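Local coordinates for protein transmembrane protease (Mus musculus, PDB 2E7V) that is probably a membrane-anchored serine protease, represented here by its SEA domain, a non-catalytic module that probably lies outside the cell, at residues A[2-10]-A[84-92]; A[50-60]-A[71-79]. All blocks are in the same frame, centred on the assembly; numbering follows the deposited sequence.

Contact 1: A[2-10]-A[84-92]; sequences KKAYFYHSS and NRKVMKTRI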
# COMPACT_ATOMS: atom_id res chain seq x y z
N LYS A 2 -9.61 -20.87 -12.97
CA LYS A 2 -8.27 -20.21 -12.95
C LYS A 2 -7.50 -20.53 -11.67
O LYS A 2 -7.83 -21.49 -10.97
CB LYS A 2 -8.44 -18.70 -13.10
CG LYS A 2 -9.43 -18.07 -12.14
CD LYS A 2 -9.43 -16.56 -12.30
CE LYS A 2 -9.73 -16.15 -13.74
NZ LYS A 2 -9.65 -14.67 -13.93
N LYS A 3 -6.49 -19.73 -11.35
CA LYS A 3 -5.68 -19.96 -10.16
C LYS A 3 -5.48 -18.69 -9.33
O LYS A 3 -5.55 -17.57 -9.84
CB LYS A 3 -4.32 -20.52 -10.56
CG LYS A 3 -3.50 -19.57 -11.40
CD LYS A 3 -2.85 -20.27 -12.58
CE LYS A 3 -1.85 -21.32 -12.14
NZ LYS A 3 -1.22 -22.00 -13.31
N ALA A 4 -5.21 -18.87 -8.04
CA ALA A 4 -4.99 -17.75 -7.13
C ALA A 4 -3.51 -17.47 -6.91
O ALA A 4 -2.70 -18.39 -6.84
CB ALA A 4 -5.67 -18.04 -5.79
N TYR A 5 -3.18 -16.19 -6.80
CA TYR A 5 -1.80 -15.75 -6.57
C TYR A 5 -1.79 -14.74 -5.44
O TYR A 5 -2.70 -13.92 -5.32
CB TYR A 5 -1.23 -15.08 -7.82
CG TYR A 5 -0.67 -16.01 -8.87
CD1 TYR A 5 -0.55 -15.60 -10.20
CD2 TYR A 5 -0.24 -17.30 -8.54
CE1 TYR A 5 -0.01 -16.44 -11.17
CE2 TYR A 5 0.31 -18.15 -9.50
CZ TYR A 5 0.42 -17.71 -10.81
OH TYR A 5 0.97 -18.55 -11.76
N PHE A 6 -0.75 -14.80 -4.61
CA PHE A 6 -0.58 -13.85 -3.53
C PHE A 6 0.75 -13.12 -3.69
O PHE A 6 1.77 -13.71 -4.08
CB PHE A 6 -0.57 -14.56 -2.17
CG PHE A 6 -1.92 -15.04 -1.74
CD1 PHE A 6 -2.81 -14.17 -1.11
CD2 PHE A 6 -2.31 -16.36 -1.95
CE1 PHE A 6 -4.07 -14.62 -0.70
CE2 PHE A 6 -3.57 -16.82 -1.55
CZ PHE A 6 -4.45 -15.94 -0.92
N TYR A 7 0.71 -11.82 -3.41
CA TYR A 7 1.89 -10.99 -3.47
C TYR A 7 1.88 -10.16 -2.20
O TYR A 7 0.82 -9.83 -1.67
CB TYR A 7 1.85 -10.06 -4.69
CG TYR A 7 2.01 -10.80 -5.98
CD1 TYR A 7 3.27 -10.94 -6.58
CD2 TYR A 7 0.92 -11.43 -6.58
CE1 TYR A 7 3.44 -11.71 -7.74
CE2 TYR A 7 1.07 -12.19 -7.73
CZ TYR A 7 2.33 -12.33 -8.30
OH TYR A 7 2.44 -13.11 -9.43
N HIS A 8 3.06 -9.84 -1.70
CA HIS A 8 3.17 -9.01 -0.51
C HIS A 8 4.37 -8.09 -0.64
O HIS A 8 5.34 -8.41 -1.33
CB HIS A 8 3.31 -9.88 0.76
CG HIS A 8 4.59 -10.63 0.86
ND1 HIS A 8 4.80 -11.85 0.24
CD2 HIS A 8 5.74 -10.35 1.52
CE1 HIS A 8 6.02 -12.28 0.51
NE2 HIS A 8 6.61 -11.39 1.28
N SER A 9 4.28 -6.94 0.01
CA SER A 9 5.35 -5.96 -0.00
C SER A 9 5.29 -5.15 1.27
O SER A 9 4.26 -5.13 1.97
CB SER A 9 5.20 -5.03 -1.21
OG SER A 9 4.88 -5.76 -2.37
N SER A 10 6.40 -4.48 1.59
CA SER A 10 6.46 -3.61 2.75
C SER A 10 6.49 -2.20 2.16
O SER A 10 7.42 -1.83 1.44
CB SER A 10 7.73 -3.87 3.55
OG SER A 10 7.69 -5.15 4.16
N ASN A 84 2.27 -17.70 -14.81
CA ASN A 84 3.56 -17.29 -14.28
C ASN A 84 3.42 -16.23 -13.19
O ASN A 84 2.70 -15.24 -13.35
CB ASN A 84 4.45 -16.73 -15.39
CG ASN A 84 5.78 -16.22 -14.88
OD1 ASN A 84 6.44 -15.42 -15.53
ND2 ASN A 84 6.18 -16.69 -13.70
N ARG A 85 4.13 -16.42 -12.09
CA ARG A 85 4.08 -15.46 -11.00
C ARG A 85 4.92 -14.24 -11.35
O ARG A 85 4.73 -13.16 -10.79
CB ARG A 85 4.56 -16.11 -9.70
CG ARG A 85 5.84 -16.90 -9.81
CD ARG A 85 6.29 -17.34 -8.42
NE ARG A 85 7.51 -18.15 -8.41
CZ ARG A 85 8.51 -17.97 -7.56
NH1 ARG A 85 8.45 -17.01 -6.65
NH2 ARG A 85 9.57 -18.76 -7.60
N LYS A 86 5.85 -14.41 -12.29
CA LYS A 86 6.72 -13.33 -12.74
C LYS A 86 5.91 -12.36 -13.59
O LYS A 86 6.05 -11.14 -13.47
CB LYS A 86 7.88 -13.88 -13.58
CG LYS A 86 8.81 -14.85 -12.85
CD LYS A 86 9.77 -14.14 -11.89
CE LYS A 86 9.09 -13.68 -10.61
NZ LYS A 86 8.51 -14.83 -9.86
N VAL A 87 5.06 -12.91 -14.45
CA VAL A 87 4.21 -12.11 -15.32
C VAL A 87 3.26 -11.25 -14.50
O VAL A 87 3.20 -10.04 -14.68
CB VAL A 87 3.39 -13.01 -16.25
CG1 VAL A 87 2.44 -12.16 -17.10
CG2 VAL A 87 4.32 -13.81 -17.13
N MET A 88 2.52 -11.89 -13.60
CA MET A 88 1.57 -11.17 -12.76
C MET A 88 2.30 -10.06 -12.00
O MET A 88 1.77 -8.96 -11.82
CB MET A 88 0.92 -12.14 -11.77
CG MET A 88 -0.13 -11.51 -10.87
SD MET A 88 -1.49 -10.78 -11.79
CE MET A 88 -1.86 -12.09 -12.98
N LYS A 89 3.52 -10.36 -11.57
CA LYS A 89 4.32 -9.39 -10.83
C LYS A 89 4.60 -8.11 -11.60
O LYS A 89 4.43 -7.03 -11.07
CB LYS A 89 5.63 -10.05 -10.39
CG LYS A 89 6.55 -9.16 -9.58
CD LYS A 89 7.60 -10.07 -8.94
CE LYS A 89 8.73 -9.32 -8.30
NZ LYS A 89 9.72 -10.31 -7.77
N THR A 90 5.02 -8.24 -12.86
CA THR A 90 5.32 -7.08 -13.69
C THR A 90 4.09 -6.20 -13.91
O THR A 90 4.21 -4.98 -14.00
CB THR A 90 5.90 -7.50 -15.07
OG1 THR A 90 5.00 -8.41 -15.72
CG2 THR A 90 7.25 -8.19 -14.89
N ARG A 91 2.92 -6.82 -14.00
CA ARG A 91 1.69 -6.07 -14.18
C ARG A 91 1.38 -5.33 -12.89
O ARG A 91 0.93 -4.17 -12.90
CB ARG A 91 0.52 -7.01 -14.51
CG ARG A 91 0.70 -7.89 -15.75
CD ARG A 91 -0.45 -8.90 -15.88
NE ARG A 91 -1.75 -8.24 -16.04
CZ ARG A 91 -2.93 -8.86 -15.99
NH1 ARG A 91 -2.99 -10.17 -15.77
NH2 ARG A 91 -4.05 -8.17 -16.16
N ILE A 92 1.62 -5.99 -11.77
CA ILE A 92 1.36 -5.40 -10.46
C ILE A 92 2.26 -4.21 -10.23
O ILE A 92 1.82 -3.15 -9.77
CB ILE A 92 1.55 -6.44 -9.32
CG1 ILE A 92 0.46 -7.51 -9.41
CG2 ILE A 92 1.51 -5.74 -7.95
CD1 ILE A 92 0.63 -8.68 -8.43
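Y7 and R85 make the main polar link between strand 4-10 and the first turn of helix 85-92: Y7 OH donates to R85 O at 2.7 Å, in the carbonyl plane and on a lone pair, with a C=O...O angle of 112°. The same oxygen accepts the helical bond from K89 N, so a second donor reaches it without breaking the turn. A weak bond, N84 N to Y5 OH at 3.4 Å, adds the other tyrosine.

The apolar contacts gather round the same two rings. I92 CD1 sits over one face of the Y7 ring in a CH-pi contact, 3.5 Å from the centroid. CG of M88, anti to the backbone N (chi1 -177°), is thereby set 3.4 Å from Y7 CE2, and K89 CB lies 3.8 Å from Y7 CE1. This is a helix laid across one face of a mixed, largely antiparallel sheet, as in the alpha/beta sandwich of SEA domains; axes of strand and helix pass 9.9 Å apart at -53°. Y5 and Y7, two apart on the strand, both direct their CB toward the helix, whereas F6 turns to the other face and rests on K76. M88 CB meets Y5 CD1 at 4.1 Å, and the M88 side chain also touches L50.

Contact 2: A[50-60]-A[71-79]; sequences LKSEFIRTHVV and ADVVMKFRS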
# COMPACT_ATOMS: atom_id res chain seq x y z
N LEU A 50 -5.61 -4.62 -14.16
CA LEU A 50 -5.74 -5.79 -13.30
C LEU A 50 -7.07 -5.77 -12.55
O LEU A 50 -7.25 -6.50 -11.58
CB LEU A 50 -4.60 -5.80 -12.27
CG LEU A 50 -3.27 -6.44 -12.68
CD1 LEU A 50 -2.18 -6.04 -11.72
CD2 LEU A 50 -3.42 -7.96 -12.70
N LYS A 51 -8.00 -4.93 -12.99
CA LYS A 51 -9.29 -4.81 -12.33
C LYS A 51 -10.08 -6.12 -12.22
O LYS A 51 -10.77 -6.33 -11.22
CB LYS A 51 -10.16 -3.75 -13.02
CG LYS A 51 -10.53 -4.08 -14.46
CD LYS A 51 -11.53 -3.07 -15.02
CE LYS A 51 -10.89 -2.11 -16.02
NZ LYS A 51 -9.97 -1.14 -15.38
N SER A 52 -9.97 -6.98 -13.22
CA SER A 52 -10.70 -8.25 -13.21
C SER A 52 -9.98 -9.35 -12.44
O SER A 52 -10.59 -10.34 -12.06
CB SER A 52 -10.94 -8.74 -14.64
OG SER A 52 -9.73 -9.15 -15.25
N GLU A 53 -8.68 -9.18 -12.21
CA GLU A 53 -7.90 -10.18 -11.49
C GLU A 53 -7.72 -9.91 -9.99
O GLU A 53 -7.60 -10.84 -9.21
CB GLU A 53 -6.51 -10.34 -12.12
CG GLU A 53 -6.48 -10.82 -13.58
CD GLU A 53 -6.50 -9.68 -14.58
OE1 GLU A 53 -6.37 -9.96 -15.79
OE2 GLU A 53 -6.64 -8.51 -14.17
N PHE A 54 -7.66 -8.64 -9.60
CA PHE A 54 -7.49 -8.28 -8.19
C PHE A 54 -8.69 -8.72 -7.35
O PHE A 54 -9.83 -8.40 -7.69
CB PHE A 54 -7.26 -6.77 -8.06
CG PHE A 54 -7.20 -6.27 -6.63
CD1 PHE A 54 -8.34 -5.78 -6.00
CD2 PHE A 54 -6.00 -6.30 -5.92
CE1 PHE A 54 -8.30 -5.32 -4.67
CE2 PHE A 54 -5.95 -5.84 -4.59
CZ PHE A 54 -7.10 -5.35 -3.97
N ILE A 55 -8.44 -9.46 -6.28
CA ILE A 55 -9.53 -9.92 -5.41
C ILE A 55 -9.67 -9.04 -4.19
O ILE A 55 -10.72 -8.46 -3.96
CB ILE A 55 -9.34 -11.39 -4.97
CG1 ILE A 55 -9.38 -12.31 -6.19
CG2 ILE A 55 -10.47 -11.79 -3.99
CD1 ILE A 55 -9.18 -13.76 -5.87
N ARG A 56 -8.60 -8.94 -3.39
CA ARG A 56 -8.63 -8.11 -2.20
C ARG A 56 -7.24 -7.97 -1.58
O ARG A 56 -6.32 -8.73 -1.88
CB ARG A 56 -9.60 -8.68 -1.16
CG ARG A 56 -9.19 -10.05 -0.66
CD ARG A 56 -10.14 -10.60 0.38
NE ARG A 56 -10.09 -12.06 0.34
CZ ARG A 56 -10.84 -12.81 -0.46
NH1 ARG A 56 -11.71 -12.24 -1.27
NH2 ARG A 56 -10.69 -14.13 -0.46
N THR A 57 -7.12 -6.99 -0.69
CA THR A 57 -5.85 -6.73 -0.02
C THR A 57 -6.05 -6.50 1.47
O THR A 57 -7.16 -6.23 1.95
CB THR A 57 -5.17 -5.49 -0.62
OG1 THR A 57 -3.85 -5.36 -0.09
CG2 THR A 57 -5.97 -4.23 -0.29
N HIS A 58 -4.96 -6.63 2.22
CA HIS A 58 -5.04 -6.41 3.65
C HIS A 58 -3.67 -6.21 4.27
O HIS A 58 -2.69 -6.86 3.89
CB HIS A 58 -5.78 -7.56 4.34
CG HIS A 58 -4.98 -8.82 4.47
ND1 HIS A 58 -4.44 -9.23 5.67
CD2 HIS A 58 -4.67 -9.78 3.57
CE1 HIS A 58 -3.84 -10.40 5.50
NE2 HIS A 58 -3.97 -10.76 4.24
N VAL A 59 -3.63 -5.26 5.19
CA VAL A 59 -2.43 -4.93 5.93
C VAL A 59 -2.26 -6.04 6.97
O VAL A 59 -3.14 -6.26 7.80
CB VAL A 59 -2.61 -3.55 6.63
CG1 VAL A 59 -1.49 -3.30 7.62
CG2 VAL A 59 -2.65 -2.44 5.58
N VAL A 60 -1.14 -6.76 6.90
CA VAL A 60 -0.89 -7.85 7.84
C VAL A 60 -0.32 -7.30 9.13
O VAL A 60 -0.44 -7.90 10.19
CB VAL A 60 0.07 -8.89 7.25
CG1 VAL A 60 -0.52 -9.48 5.99
CG2 VAL A 60 1.41 -8.26 6.98
N ALA A 71 4.10 -0.62 6.33
CA ALA A 71 2.98 -1.54 6.36
C ALA A 71 3.26 -2.78 5.52
O ALA A 71 3.65 -2.68 4.36
CB ALA A 71 1.72 -0.85 5.85
N ASP A 72 3.12 -3.96 6.13
CA ASP A 72 3.31 -5.19 5.37
C ASP A 72 1.92 -5.50 4.84
O ASP A 72 0.97 -5.68 5.60
CB ASP A 72 3.84 -6.32 6.26
CG ASP A 72 5.20 -5.99 6.86
OD1 ASP A 72 6.02 -5.34 6.18
OD2 ASP A 72 5.45 -6.40 8.00
N VAL A 73 1.82 -5.54 3.52
CA VAL A 73 0.56 -5.73 2.80
C VAL A 73 0.50 -6.98 1.92
O VAL A 73 1.44 -7.25 1.15
CB VAL A 73 0.29 -4.48 1.90
CG1 VAL A 73 -1.01 -4.65 1.11
CG2 VAL A 73 0.27 -3.23 2.76
N VAL A 74 -0.59 -7.73 2.02
CA VAL A 74 -0.78 -8.91 1.19
C VAL A 74 -1.82 -8.56 0.12
O VAL A 74 -2.81 -7.90 0.43
CB VAL A 74 -1.31 -10.13 2.00
CG1 VAL A 74 -1.81 -11.21 1.05
CG2 VAL A 74 -0.20 -10.71 2.88
N MET A 75 -1.58 -8.98 -1.11
CA MET A 75 -2.51 -8.72 -2.21
C MET A 75 -2.83 -10.05 -2.89
O MET A 75 -1.91 -10.81 -3.24
CB MET A 75 -1.90 -7.74 -3.23
CG MET A 75 -1.67 -6.31 -2.70
SD MET A 75 -0.42 -5.38 -3.67
CE MET A 75 1.05 -6.15 -3.00
N LYS A 76 -4.12 -10.33 -3.07
CA LYS A 76 -4.58 -11.56 -3.71
C LYS A 76 -5.17 -11.33 -5.10
O LYS A 76 -6.02 -10.44 -5.29
CB LYS A 76 -5.66 -12.26 -2.87
CG LYS A 76 -6.19 -13.54 -3.51
CD LYS A 76 -7.15 -14.30 -2.61
CE LYS A 76 -7.46 -15.67 -3.21
NZ LYS A 76 -8.33 -16.49 -2.34
N PHE A 77 -4.73 -12.14 -6.07
CA PHE A 77 -5.20 -12.05 -7.46
C PHE A 77 -5.64 -13.41 -8.00
O PHE A 77 -5.17 -14.46 -7.56
CB PHE A 77 -4.10 -11.52 -8.39
CG PHE A 77 -3.58 -10.17 -8.01
CD1 PHE A 77 -2.61 -10.04 -7.01
CD2 PHE A 77 -4.09 -9.02 -8.61
CE1 PHE A 77 -2.16 -8.78 -6.61
CE2 PHE A 77 -3.65 -7.75 -8.21
CZ PHE A 77 -2.68 -7.64 -7.21
N ARG A 78 -6.56 -13.36 -8.97
CA ARG A 78 -7.06 -14.56 -9.63
C ARG A 78 -6.50 -14.47 -11.05
O ARG A 78 -6.40 -13.37 -11.60
CB ARG A 78 -8.59 -14.54 -9.70
CG ARG A 78 -9.14 -13.53 -10.72
CD ARG A 78 -10.64 -13.70 -11.03
NE ARG A 78 -11.52 -12.96 -10.12
CZ ARG A 78 -11.80 -13.32 -8.88
NH1 ARG A 78 -11.27 -14.43 -8.37
NH2 ARG A 78 -12.61 -12.57 -8.14
N SER A 79 -6.11 -15.59 -11.64
CA SER A 79 -5.59 -15.57 -13.00
C SER A 79 -5.08 -16.94 -13.42
O SER A 79 -5.83 -17.92 -13.38
CB SER A 79 -4.47 -14.53 -13.13
OG SER A 79 -4.32 -14.11 -14.47
O HOH W 1 -11.53 -15.34 -2.88
O HOH W 2 -8.17 -15.95 0.61
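F54 and F77 form the buried end of this antiparallel pairing: the edge of the F54 ring is turned toward the face of F77 in an offset edge-to-face pair, centroids 5.6 Å apart and planes at 70°. F54 CG stands anti to the backbone N (chi1 174°), which brings CD2 to 3.6 Å from F77 CE2. F45 of helix 28-46 stacks on F54 and meets F77 edge-to-face, closing an aromatic cluster. On the same face T57 OG1 donates to V74 O at 2.8 Å from above the carbonyl plane, while H58 N approaches that oxygen in plane, so two donors grip it.

The strands belong to the hairpin 54-65/68-78. I55 and R56 both face K76 in a classic beta bulge: I55 N donates to K76 O, and R56 O accepts from K76 N, shifting the register by one residue.

The opposite face is wetter. R56 and K76 run side by side, pointing the same way, with K76 CD over a face of the guanidinium; R56 NH2 and K76 NZ lie 3.8 Å apart, and two waters accept from both, one bond being weak. Further along, V60 CG1 presses on V74 CG2 at a tight 3.4 Å. At the bulge, I55 CG1 lies 3.3 Å above the guanidinium plane of R78, whose chain bends at chi3 (88°) to fold over the isoleucine. Without the guanidinium, as with an alanine in place of R78, I55 CD1 and CG1 would probably lose the flat group over them, while the backbone bond to E53 O stays.

From the N terminus, strand 4-14 comes first; contact 1 closes only when the chain reaches 84-92, after 73 intervening residues that include helix 28-46. Contact 2 falls wholly within that long loop and closes a ten-residue loop of its own, the far end of the hairpin 54-65/68-78. The two do not cross. They meet in the sheet, where strand 68-78 lies between 54-65 and 4-14; backbone bonds pair Y5 with F77, Y7 with M75 and S9 with V73. I92 of contact 1 also touches F77 of contact 2, and a salt bridge runs from R91 in helix 85-96 to E53 in segment 50-60, so that helix is joined to both contacts.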